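Local coordinates for protein ethylbenzene dehydrogenase alpha-subunit (Aromatoleum aromaticum, PDB 2IVF) that carries an iron/sulfur cluster, a molybdenum atom and the ligands MGD and MD1 as the alpha-subunit of an enzyme of the molybdopterin oxidoreductase family, at residues Q89-K93 and P669-F673; V193-A199 and K658-T663; D486-L491 and E742-N747. One frame throughout, in Å; residues are numbered along the deposited sequence.

In the fold
Six segments come along the chain in the order 89-93, 193-199, 486-491, 658-663, 669-673, 742-747, so interaction 2 is nested inside the loop closed by interaction 1, while interaction 3 alternates with both. The centre of interaction 1 lies about 11 Å from that of interaction 2 and about 16 Å from that of interaction 3; the centres of interactions 2 and 3 are about 12 Å apart. Neighbouring strands 659-661 and 670-676 of a three-stranded antiparallel sheet join the first two, and T662 touches both S91 and T672. Helices 486-493 and 736-749 of interaction 3 pack on S197 and M661 of interaction 2. One continuous buried zone thus runs from the cluster past MD1 to a helix pair.

Interaction 1 of 3, residues Q89-K93 and P669-F673; sequences QGSCK and PFFTF. With SF4 (iron/sulfur cluster), chain K.
The carbonyl of S91 receives the hydroxyl of T672 from well above its plane: T672 OG1 donates to S91 O over 2.7 Å, yet stands 49° out of that plane. S91 itself adopts a left-handed backbone conformation, a turn that swings its carbonyl towards strand 670-676 while the next residue, C92, sends its side chain the other way, where SG binds FE2 of the iron/sulfur cluster at 2.2 Å. The same S91 O also lies in the plane of the F670 ring, at its edge, 3.5 Å from CE1. One oxygen therefore meets a hydroxyl and an aromatic C-H edge.

The T672 side chain divides its work between two branches. OG1 lies opposite the carbonyl carbon (chi1 -65°) and serves S91 O; that rotation leaves T672 CG2 to pack on K93, 3.8 Å from its CB, the two side chains crossing at about a right angle. Beyond this contact the K93 chain leads away from strand 670-676, and its NZ bonds to E765 O and Q111 OE1.

S91 CB also sits 3.2 Å from F670 O, and Q89, bent at chi2, brings OE1 to S91 N for a weak bond at 2.9 Å. T662, just past strand 659-661, bridges S91 OG and T672 N through its hydroxyl.

Since the S91 carbonyl is fixed from the strand and its peptide leads directly into the cluster ligand, the chemistry is consistent with strand 670-676 acting as second shell, holding the orientation from which C92 offers its sulfur to iron.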
loop_
_atom_site.group_PDB
_atom_site.type_symbol
_atom_site.label_atom_id
_atom_site.label_comp_id
_atom_site.label_asym_id
_atom_site.label_seq_id
_atom_site.Cartn_x
_atom_site.Cartn_y
_atom_site.Cartn_z
ATOM N N GLN A 89 4.778 -12.060 1.726
ATOM C CA GLN A 89 4.548 -11.846 0.289
ATOM C C GLN A 89 3.133 -12.251 -0.039
ATOM O O GLN A 89 2.720 -13.327 0.332
ATOM C CB GLN A 89 5.571 -12.612 -0.542
ATOM C CG GLN A 89 6.116 -11.829 -1.722
ATOM C CD GLN A 89 5.223 -11.909 -2.926
ATOM O OE1 GLN A 89 4.454 -12.859 -3.071
ATOM N NE2 GLN A 89 5.305 -10.895 -3.811
ATOM N N GLY A 90 2.359 -11.398 -0.711
ATOM C CA GLY A 90 0.941 -11.709 -0.839
ATOM C C GLY A 90 0.695 -12.933 -1.705
ATOM O O GLY A 90 -0.266 -13.687 -1.478
ATOM N N SER A 91 1.554 -13.126 -2.705
ATOM C CA SER A 91 1.475 -14.232 -3.655
ATOM C C SER A 91 0.077 -14.348 -4.180
ATOM O O SER A 91 -0.478 -15.452 -4.315
ATOM C CB SER A 91 1.881 -15.615 -3.080
ATOM O OG SER A 91 3.235 -15.614 -2.808
ATOM N N CYS A 92 -0.471 -13.188 -4.491
ATOM C CA CYS A 92 -1.825 -13.081 -4.963
ATOM C C CYS A 92 -1.921 -13.410 -6.415
ATOM O O CYS A 92 -1.236 -12.783 -7.206
ATOM C CB CYS A 92 -2.279 -11.644 -4.771
ATOM S SG CYS A 92 -1.987 -10.969 -3.163
ATOM N N LYS A 93 -2.778 -14.375 -6.765
ATOM C CA LYS A 93 -2.985 -14.798 -8.125
ATOM C C LYS A 93 -4.006 -13.883 -8.808
ATOM O O LYS A 93 -5.132 -13.718 -8.300
ATOM C CB LYS A 93 -3.489 -16.222 -8.167
ATOM C CG LYS A 93 -3.500 -16.798 -9.616
ATOM C CD LYS A 93 -3.721 -18.328 -9.637
ATOM C CE LYS A 93 -5.136 -18.691 -9.163
ATOM N NZ LYS A 93 -5.586 -20.068 -9.537
ATOM N N PRO A 669 0.965 -19.002 2.398
ATOM C CA PRO A 669 1.908 -20.086 2.109
ATOM C C PRO A 669 1.670 -20.855 0.795
ATOM O O PRO A 669 1.524 -22.095 0.775
ATOM C CB PRO A 669 1.757 -20.982 3.322
ATOM C CG PRO A 669 0.291 -20.835 3.690
ATOM C CD PRO A 669 -0.140 -19.458 3.295
ATOM N N PHE A 670 1.751 -20.117 -0.305
ATOM C CA PHE A 670 1.492 -20.662 -1.643
ATOM C C PHE A 670 2.337 -19.909 -2.616
ATOM O O PHE A 670 2.492 -18.662 -2.492
ATOM C CB PHE A 670 -0.006 -20.549 -2.063
ATOM C CG PHE A 670 -0.753 -19.414 -1.421
ATOM C CD1 PHE A 670 -0.782 -18.151 -1.996
ATOM C CD2 PHE A 670 -1.473 -19.622 -0.259
ATOM C CE1 PHE A 670 -1.462 -17.105 -1.385
ATOM C CE2 PHE A 670 -2.152 -18.599 0.375
ATOM C CZ PHE A 670 -2.184 -17.328 -0.207
ATOM N N PHE A 671 2.902 -20.648 -3.579
ATOM C CA PHE A 671 3.650 -20.041 -4.679
ATOM C C PHE A 671 2.709 -19.754 -5.815
ATOM O O PHE A 671 1.799 -20.544 -6.103
ATOM C CB PHE A 671 4.669 -21.036 -5.214
ATOM C CG PHE A 671 5.886 -21.152 -4.393
ATOM C CD1 PHE A 671 5.896 -21.908 -3.239
ATOM C CD2 PHE A 671 7.038 -20.490 -4.770
ATOM C CE1 PHE A 671 7.054 -22.026 -2.475
ATOM C CE2 PHE A 671 8.200 -20.602 -4.019
ATOM C CZ PHE A 671 8.194 -21.377 -2.870
ATOM N N THR A 672 2.962 -18.667 -6.515
ATOM C CA THR A 672 2.035 -18.238 -7.604
ATOM C C THR A 672 2.854 -17.978 -8.842
ATOM O O THR A 672 3.982 -17.444 -8.797
ATOM C CB THR A 672 1.208 -17.009 -7.160
ATOM O OG1 THR A 672 0.348 -17.390 -6.077
ATOM C CG2 THR A 672 0.348 -16.418 -8.285
ATOM N N PHE A 673 2.292 -18.432 -9.952
ATOM C CA PHE A 673 2.869 -18.303 -11.278
ATOM C C PHE A 673 2.640 -16.932 -11.896
ATOM O O PHE A 673 1.555 -16.346 -11.801
ATOM C CB PHE A 673 2.257 -19.371 -12.177
ATOM C CG PHE A 673 2.702 -19.314 -13.601
ATOM C CD1 PHE A 673 4.033 -19.452 -13.927
ATOM C CD2 PHE A 673 1.793 -19.155 -14.610
ATOM C CE1 PHE A 673 4.463 -19.425 -15.293
ATOM C CE2 PHE A 673 2.189 -19.151 -15.952
ATOM C CZ PHE A 673 3.532 -19.288 -16.289
HETATM FE FE1 SF4 K . -0.374 -6.539 -3.582
HETATM FE FE2 SF4 K . -0.658 -9.239 -3.590
HETATM FE FE3 SF4 K . 0.629 -8.058 -5.601
HETATM FE FE4 SF4 K . 1.777 -8.143 -3.110
HETATM S S1 SF4 K . 1.413 -9.910 -4.476
HETATM S S2 SF4 K . 1.647 -6.304 -4.574
HETATM S S3 SF4 K . -0.105 -7.991 -1.819
HETATM S S4 SF4 K . -1.603 -7.796 -5.096
#

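Interaction 2 of 3, residues V193-A199 and K658-T663; sequences VHAGSIA and KHEMTT. With MD1 (phosphoric acid 4-(2-amino-4-oxo-3,4,5,6,-tetrahydro-pteridin-6-yl)-2-hydroxy-3,4-dimercapto-but-3-en-yl ester guanylate ester), chain N.
The E660 carboxylate is gripped by three donors at the start of helix 197-210: OE1 takes two, OE2 one. E660 OE1 accepts from S197 OG at 2.9 Å and E660 OE2 from I198 N at 2.8 Å (157° at the hydrogen), both on syn lone pairs. The anti lone pair of OE1 takes M661 N, at 2.8 Å, from E660's own strand, which fixes the rotation of the group. S197 OG reaches it from the crowded position between backbone N and carbonyl carbon (chi1 62°). E660 OE2 also comes within 3.1 Å of G196 CA, at the N-cap, where the carboxylate fits against a residue without a side chain. The negative charge at the helix start would probably be favoured by the helix dipole.

Beside this, K658 runs extended beyond CG so that NZ donates to A195 O and to MD1 O6, both at 2.9 Å; A653 O and E687 hold the same ammonium from outside. A195 CB lies over the face of the MD1 guanine, 3.4 Å from N1. One residue earlier, H194 meets MD1 O1B in the plane of its ring, at the edge, with NE2 as donor. At the other end, V193 CG1 and T663 CG2 touch tip to tip.

This is part of the MD1 pocket, in the molybdopterin oxidoreductase family region: the loop after strand 186-188 meets base and phosphate, and the first turn of its helix is bonded by a buried glutamate from a strand far along the chain.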
loop_
_atom_site.group_PDB
_atom_site.type_symbol
_atom_site.label_atom_id
_atom_site.label_comp_id
_atom_site.label_asym_id
_atom_site.label_seq_id
_atom_site.Cartn_x
_atom_site.Cartn_y
_atom_site.Cartn_z
ATOM N N VAL A 193 14.435 -8.967 -3.773
ATOM C CA VAL A 193 13.881 -9.954 -4.663
ATOM C C VAL A 193 12.801 -9.316 -5.541
ATOM O O VAL A 193 12.102 -10.015 -6.273
ATOM C CB VAL A 193 13.371 -11.190 -3.868
ATOM C CG1 VAL A 193 13.001 -12.371 -4.801
ATOM C CG2 VAL A 193 14.444 -11.609 -2.863
ATOM N N HIS A 194 12.689 -7.993 -5.507
ATOM C CA HIS A 194 11.546 -7.349 -6.151
ATOM C C HIS A 194 11.502 -7.635 -7.638
ATOM O O HIS A 194 10.436 -7.618 -8.231
ATOM C CB HIS A 194 11.582 -5.846 -6.016
ATOM C CG HIS A 194 11.893 -5.371 -4.645
ATOM N ND1 HIS A 194 11.119 -5.697 -3.553
ATOM C CD2 HIS A 194 12.893 -4.588 -4.187
ATOM C CE1 HIS A 194 11.642 -5.138 -2.474
ATOM N NE2 HIS A 194 12.710 -4.441 -2.834
ATOM N N ALA A 195 12.678 -7.773 -8.245
ATOM C CA ALA A 195 12.822 -7.970 -9.689
ATOM C C ALA A 195 12.459 -9.397 -10.031
ATOM O O ALA A 195 12.373 -9.740 -11.201
ATOM C CB ALA A 195 14.269 -7.693 -10.117
ATOM N N GLY A 196 12.319 -10.229 -8.998
ATOM C CA GLY A 196 11.999 -11.634 -9.171
ATOM C C GLY A 196 13.060 -12.535 -8.563
ATOM O O GLY A 196 14.219 -12.176 -8.492
ATOM N N SER A 197 12.611 -13.693 -8.108
ATOM C CA SER A 197 13.477 -14.752 -7.588
ATOM C C SER A 197 14.554 -15.107 -8.584
ATOM O O SER A 197 15.684 -15.393 -8.183
ATOM C CB SER A 197 12.632 -15.995 -7.212
ATOM O OG SER A 197 11.977 -16.518 -8.330
ATOM N N ILE A 198 14.226 -15.055 -9.876
ATOM C CA ILE A 198 15.159 -15.422 -10.911
ATOM C C ILE A 198 16.178 -14.299 -11.071
ATOM O O ILE A 198 17.348 -14.551 -11.175
ATOM C CB ILE A 198 14.441 -15.703 -12.250
ATOM C CG1 ILE A 198 13.440 -16.876 -12.138
ATOM C CG2 ILE A 198 15.449 -15.983 -13.382
ATOM C CD1 ILE A 198 12.449 -16.967 -13.301
ATOM N N ALA A 199 15.721 -13.056 -11.022
ATOM C CA ALA A 199 16.647 -11.909 -11.011
ATOM C C ALA A 199 17.565 -11.927 -9.784
ATOM O O ALA A 199 18.732 -11.637 -9.886
ATOM C CB ALA A 199 15.836 -10.624 -11.036
ATOM N N LYS A 658 7.544 -11.190 -17.954
ATOM C CA LYS A 658 8.560 -12.227 -17.836
ATOM C C LYS A 658 8.048 -13.329 -16.935
ATOM O O LYS A 658 7.316 -13.095 -15.966
ATOM C CB LYS A 658 9.844 -11.658 -17.266
ATOM C CG LYS A 658 9.720 -11.136 -15.851
ATOM C CD LYS A 658 10.947 -10.226 -15.504
ATOM C CE LYS A 658 10.685 -9.645 -14.132
ATOM N NZ LYS A 658 11.661 -8.575 -13.762
ATOM N N HIS A 659 8.405 -14.564 -17.256
ATOM C CA HIS A 659 7.949 -15.693 -16.413
ATOM C C HIS A 659 8.632 -15.584 -15.053
ATOM O O HIS A 659 9.836 -15.248 -14.964
ATOM C CB HIS A 659 8.313 -17.012 -17.019
ATOM C CG HIS A 659 7.791 -17.210 -18.398
ATOM N ND1 HIS A 659 8.464 -16.762 -19.515
ATOM C CD2 HIS A 659 6.674 -17.825 -18.847
ATOM C CE1 HIS A 659 7.773 -17.078 -20.595
ATOM N NE2 HIS A 659 6.691 -17.741 -20.222
ATOM N N GLU A 660 7.854 -15.832 -14.000
ATOM C CA GLU A 660 8.376 -15.812 -12.637
ATOM C C GLU A 660 7.497 -16.607 -11.710
ATOM O O GLU A 660 6.463 -17.146 -12.096
ATOM C CB GLU A 660 8.469 -14.350 -12.140
ATOM C CG GLU A 660 9.850 -13.728 -12.209
ATOM C CD GLU A 660 10.805 -14.333 -11.192
ATOM O OE1 GLU A 660 10.352 -15.179 -10.392
ATOM O OE2 GLU A 660 11.996 -13.971 -11.193
ATOM N N MET A 661 7.940 -16.693 -10.459
ATOM C CA MET A 661 7.146 -17.302 -9.427
ATOM C C MET A 661 7.293 -16.421 -8.214
ATOM O O MET A 661 8.392 -15.919 -7.976
ATOM C CB MET A 661 7.745 -18.635 -9.103
ATOM C CG MET A 661 6.961 -19.485 -8.217
ATOM S SD MET A 661 7.697 -21.145 -8.333
ATOM C CE MET A 661 9.306 -20.804 -7.711
ATOM N N THR A 662 6.220 -16.241 -7.451
ATOM C CA THR A 662 6.312 -15.441 -6.238
ATOM C C THR A 662 7.167 -16.160 -5.173
ATOM O O THR A 662 7.581 -17.290 -5.356
ATOM C CB THR A 662 4.945 -15.153 -5.707
ATOM O OG1 THR A 662 4.273 -16.391 -5.489
ATOM C CG2 THR A 662 4.160 -14.330 -6.719
ATOM N N THR A 663 7.524 -15.441 -4.117
ATOM C CA THR A 663 8.399 -15.966 -3.081
ATOM C C THR A 663 7.669 -15.857 -1.772
ATOM O O THR A 663 7.861 -14.899 -1.017
ATOM C CB THR A 663 9.711 -15.170 -2.986
ATOM O OG1 THR A 663 9.424 -13.782 -2.718
ATOM C CG2 THR A 663 10.475 -15.283 -4.303
HETATM P PB MD1 N . 14.750 -1.363 -1.694
HETATM O O3B MD1 N . 13.437 -0.771 -2.347
HETATM O O1B MD1 N . 14.773 -2.817 -2.000
HETATM O O2B MD1 N . 15.930 -0.489 -1.884
HETATM O O3A MD1 N . 14.407 -1.227 -0.151
HETATM C C10 MD1 N . 13.742 -2.266 0.599
HETATM C C11 MD1 N . 13.470 -1.626 1.951
HETATM O O11 MD1 N . 12.301 -0.772 1.702
HETATM C C12 MD1 N . 13.087 -2.675 2.959
HETATM S S12 MD1 N . 12.603 -4.247 2.489
HETATM C C13 MD1 N . 13.043 -2.390 4.301
HETATM S S13 MD1 N . 12.565 -3.528 5.452
HETATM C C14 MD1 N . 13.437 -1.072 4.850
HETATM N N15 MD1 N . 12.468 -0.314 5.566
HETATM C C16 MD1 N . 12.731 0.964 5.987
HETATM C C15 MD1 N . 11.780 1.579 6.780
HETATM O O14 MD1 N . 10.719 0.988 7.116
HETATM N N17 MD1 N . 12.054 2.870 7.098
HETATM C C17 MD1 N . 13.243 3.490 6.713
HETATM N N16 MD1 N . 13.414 4.745 7.105
HETATM N N18 MD1 N . 14.165 2.843 5.982
HETATM C C20 MD1 N . 13.922 1.599 5.628
HETATM N N8 MD1 N . 14.872 0.922 4.932
HETATM C C7 MD1 N . 14.720 -0.410 4.412
HETATM P PA MD1 N . 13.175 0.241 -3.570
HETATM O O1A MD1 N . 11.790 -0.070 -4.036
HETATM O O2A MD1 N . 13.433 1.615 -3.083
HETATM O "O5'" MD1 N . 14.231 -0.117 -4.688
HETATM C "C5'" MD1 N . 14.024 -1.343 -5.381
HETATM C "C4'" MD1 N . 14.088 -1.106 -6.833
HETATM O "O4'" MD1 N . 13.702 -2.355 -7.394
HETATM C "C1'" MD1 N . 13.093 -2.012 -8.639
HETATM N N9 MD1 N . 12.254 -3.070 -9.216
HETATM C C4 MD1 N . 12.632 -3.812 -10.247
HETATM N N3 MD1 N . 13.794 -3.796 -10.942
HETATM C C2 MD1 N . 13.982 -4.648 -11.950
HETATM N N2 MD1 N . 15.151 -4.651 -12.644
HETATM N N1 MD1 N . 12.934 -5.473 -12.309
HETATM C C6 MD1 N . 11.731 -5.539 -11.649
HETATM O O6 MD1 N . 10.889 -6.362 -12.008
HETATM C C5 MD1 N . 11.566 -4.674 -10.556
HETATM N N7 MD1 N . 10.579 -4.417 -9.705
HETATM C C8 MD1 N . 11.015 -3.450 -8.892
HETATM C "C2'" MD1 N . 12.228 -0.795 -8.322
HETATM O "O2'" MD1 N . 11.949 0.035 -9.476
HETATM C "C3'" MD1 N . 13.020 -0.076 -7.220
HETATM O "O3'" MD1 N . 13.657 1.134 -7.707
HETATM O O HOH W 1 13.034 -12.077 -12.992
HETATM O O HOH W 2 9.765 -13.580 -7.434
#

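Interaction 3 of 3, residues D486-L491 and E742-N747; sequences DNMVYL and EMVDIN
I746 drives its side chain into helix 486-493 as a knob into a hole formed by D486, N487, Y490 and L491, in a helix-helix packing whose segment axes approach to 8.7 Å and cross at 111°. The two ends of the knob go different ways. I746 CD1 reaches the bottom of the hole, 3.6 Å from N487 O and 3.7 Å from Y490 CB, while CG2 lies against D486 O and comes obliquely to the Y490 ring.

M743, one turn earlier on helix 736-749, lies alongside. Its chain is extended beyond CG, which carries the methyl across the neighbouring helix until M743 CE meets L491 CD2 at about a right angle to that side chain. At 3.4 Å this CE-CD2 pair of M743 and L491 is tighter than usual. Against N487 the same chain is set askew, its CG packing on N487 CB and its sulfur facing the amide, with N487 ND2 giving a weak hydrogen bond to M743 SD (3.5 Å, 157°).

Several polar ends have outside partners: D486 and Y490 both bond to T775, and E742 bonds to T498. S197 and M661 lie against N487 and M743, placing the helix pair on helix 197-210 and strand 659-661. Beside N487, one water accepts from N487 N and from N747 ND2, the latter at 2.7 Å.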
loop_
_atom_site.group_PDB
_atom_site.type_symbol
_atom_site.label_atom_id
_atom_site.label_comp_id
_atom_site.label_asym_id
_atom_site.label_seq_id
_atom_site.Cartn_x
_atom_site.Cartn_y
_atom_site.Cartn_z
ATOM N N ASP A 486 14.792 -22.163 -1.403
ATOM C CA ASP A 486 15.582 -23.158 -2.132
ATOM C C ASP A 486 15.660 -22.838 -3.627
ATOM O O ASP A 486 16.725 -22.983 -4.268
ATOM C CB ASP A 486 15.005 -24.568 -1.923
ATOM C CG ASP A 486 15.100 -25.033 -0.476
ATOM O OD1 ASP A 486 14.827 -24.211 0.412
ATOM O OD2 ASP A 486 15.423 -26.201 -0.216
ATOM N N ASN A 487 14.535 -22.378 -4.169
ATOM C CA ASN A 487 14.447 -22.103 -5.614
ATOM C C ASN A 487 15.479 -21.066 -6.045
ATOM O O ASN A 487 16.076 -21.196 -7.097
ATOM C CB ASN A 487 13.029 -21.694 -6.051
ATOM C CG ASN A 487 12.492 -20.498 -5.306
ATOM O OD1 ASN A 487 12.540 -20.451 -4.085
ATOM N ND2 ASN A 487 12.005 -19.505 -6.037
ATOM N N MET A 488 15.722 -20.084 -5.183
ATOM C CA MET A 488 16.716 -19.060 -5.444
ATOM C C MET A 488 18.117 -19.511 -5.100
ATOM O O MET A 488 19.054 -19.324 -5.916
ATOM C CB MET A 488 16.370 -17.807 -4.664
ATOM C CG MET A 488 15.208 -17.119 -5.238
ATOM S SD MET A 488 14.785 -15.691 -4.261
ATOM C CE MET A 488 13.599 -16.362 -3.099
ATOM N N VAL A 489 18.318 -20.126 -3.932
ATOM C CA VAL A 489 19.718 -20.417 -3.564
ATOM C C VAL A 489 20.317 -21.557 -4.361
ATOM O O VAL A 489 21.479 -21.489 -4.680
ATOM C CB VAL A 489 19.969 -20.573 -2.048
ATOM C CG1 VAL A 489 19.266 -19.442 -1.266
ATOM C CG2 VAL A 489 19.512 -21.912 -1.584
ATOM N N TYR A 490 19.571 -22.595 -4.720
ATOM C CA TYR A 490 20.145 -23.640 -5.608
ATOM C C TYR A 490 20.384 -23.121 -7.027
ATOM O O TYR A 490 21.413 -23.438 -7.670
ATOM C CB TYR A 490 19.278 -24.898 -5.665
ATOM C CG TYR A 490 19.310 -25.729 -4.416
ATOM C CD1 TYR A 490 20.268 -26.716 -4.243
ATOM C CD2 TYR A 490 18.374 -25.549 -3.418
ATOM C CE1 TYR A 490 20.294 -27.486 -3.088
ATOM C CE2 TYR A 490 18.404 -26.283 -2.268
ATOM C CZ TYR A 490 19.339 -27.253 -2.106
ATOM O OH TYR A 490 19.381 -28.008 -0.957
ATOM N N LEU A 491 19.450 -22.330 -7.531
ATOM C CA LEU A 491 19.660 -21.674 -8.813
ATOM C C LEU A 491 20.932 -20.832 -8.760
ATOM O O LEU A 491 21.680 -20.770 -9.722
ATOM C CB LEU A 491 18.470 -20.817 -9.178
ATOM C CG LEU A 491 18.549 -20.133 -10.527
ATOM C CD1 LEU A 491 18.593 -21.156 -11.621
ATOM C CD2 LEU A 491 17.338 -19.198 -10.700
ATOM N N GLU A 742 13.541 -24.724 -13.935
ATOM C CA GLU A 742 14.534 -25.239 -12.996
ATOM C C GLU A 742 14.104 -25.016 -11.531
ATOM O O GLU A 742 14.304 -25.902 -10.682
ATOM C CB GLU A 742 15.890 -24.586 -13.238
ATOM C CG GLU A 742 16.978 -25.086 -12.330
ATOM C CD GLU A 742 17.258 -26.545 -12.456
ATOM O OE1 GLU A 742 16.936 -27.153 -13.498
ATOM O OE2 GLU A 742 17.811 -27.105 -11.486
ATOM N N MET A 743 13.530 -23.863 -11.246
ATOM C CA MET A 743 13.025 -23.603 -9.894
ATOM C C MET A 743 11.908 -24.556 -9.545
ATOM O O MET A 743 11.792 -24.952 -8.408
ATOM C CB MET A 743 12.522 -22.201 -9.748
ATOM C CG MET A 743 13.606 -21.176 -9.717
ATOM S SD MET A 743 12.897 -19.600 -9.370
ATOM C CE MET A 743 14.429 -18.737 -9.005
ATOM N N VAL A 744 11.082 -24.932 -10.529
ATOM C CA VAL A 744 10.015 -25.895 -10.247
ATOM C C VAL A 744 10.655 -27.238 -9.894
ATOM O O VAL A 744 10.244 -27.889 -8.949
ATOM C CB VAL A 744 9.022 -26.025 -11.402
ATOM C CG1 VAL A 744 8.129 -27.260 -11.201
ATOM C CG2 VAL A 744 8.186 -24.732 -11.516
ATOM N N ASP A 745 11.678 -27.638 -10.632
ATOM C CA ASP A 745 12.405 -28.896 -10.357
ATOM C C ASP A 745 13.068 -28.879 -8.984
ATOM O O ASP A 745 13.100 -29.881 -8.289
ATOM C CB ASP A 745 13.482 -29.140 -11.397
ATOM C CG ASP A 745 12.956 -29.854 -12.639
ATOM O OD1 ASP A 745 11.729 -30.149 -12.709
ATOM O OD2 ASP A 745 13.798 -30.142 -13.509
ATOM N N ILE A 746 13.630 -27.741 -8.634
ATOM C CA ILE A 746 14.235 -27.546 -7.320
ATOM C C ILE A 746 13.151 -27.723 -6.247
ATOM O O ILE A 746 13.341 -28.497 -5.339
ATOM C CB ILE A 746 14.894 -26.156 -7.177
ATOM C CG1 ILE A 746 16.147 -26.040 -8.059
ATOM C CG2 ILE A 746 15.163 -25.850 -5.668
ATOM C CD1 ILE A 746 16.621 -24.587 -8.249
ATOM N N ASN A 747 11.991 -27.062 -6.399
ATOM C CA ASN A 747 10.905 -27.207 -5.435
ATOM C C ASN A 747 10.417 -28.645 -5.313
ATOM O O ASN A 747 10.043 -29.109 -4.216
ATOM C CB ASN A 747 9.714 -26.265 -5.784
ATOM C CG ASN A 747 9.937 -24.818 -5.341
ATOM O OD1 ASN A 747 9.126 -23.945 -5.639
ATOM N ND2 ASN A 747 11.021 -24.553 -4.655
HETATM O O HOH W 3 11.701 -22.913 -2.669
#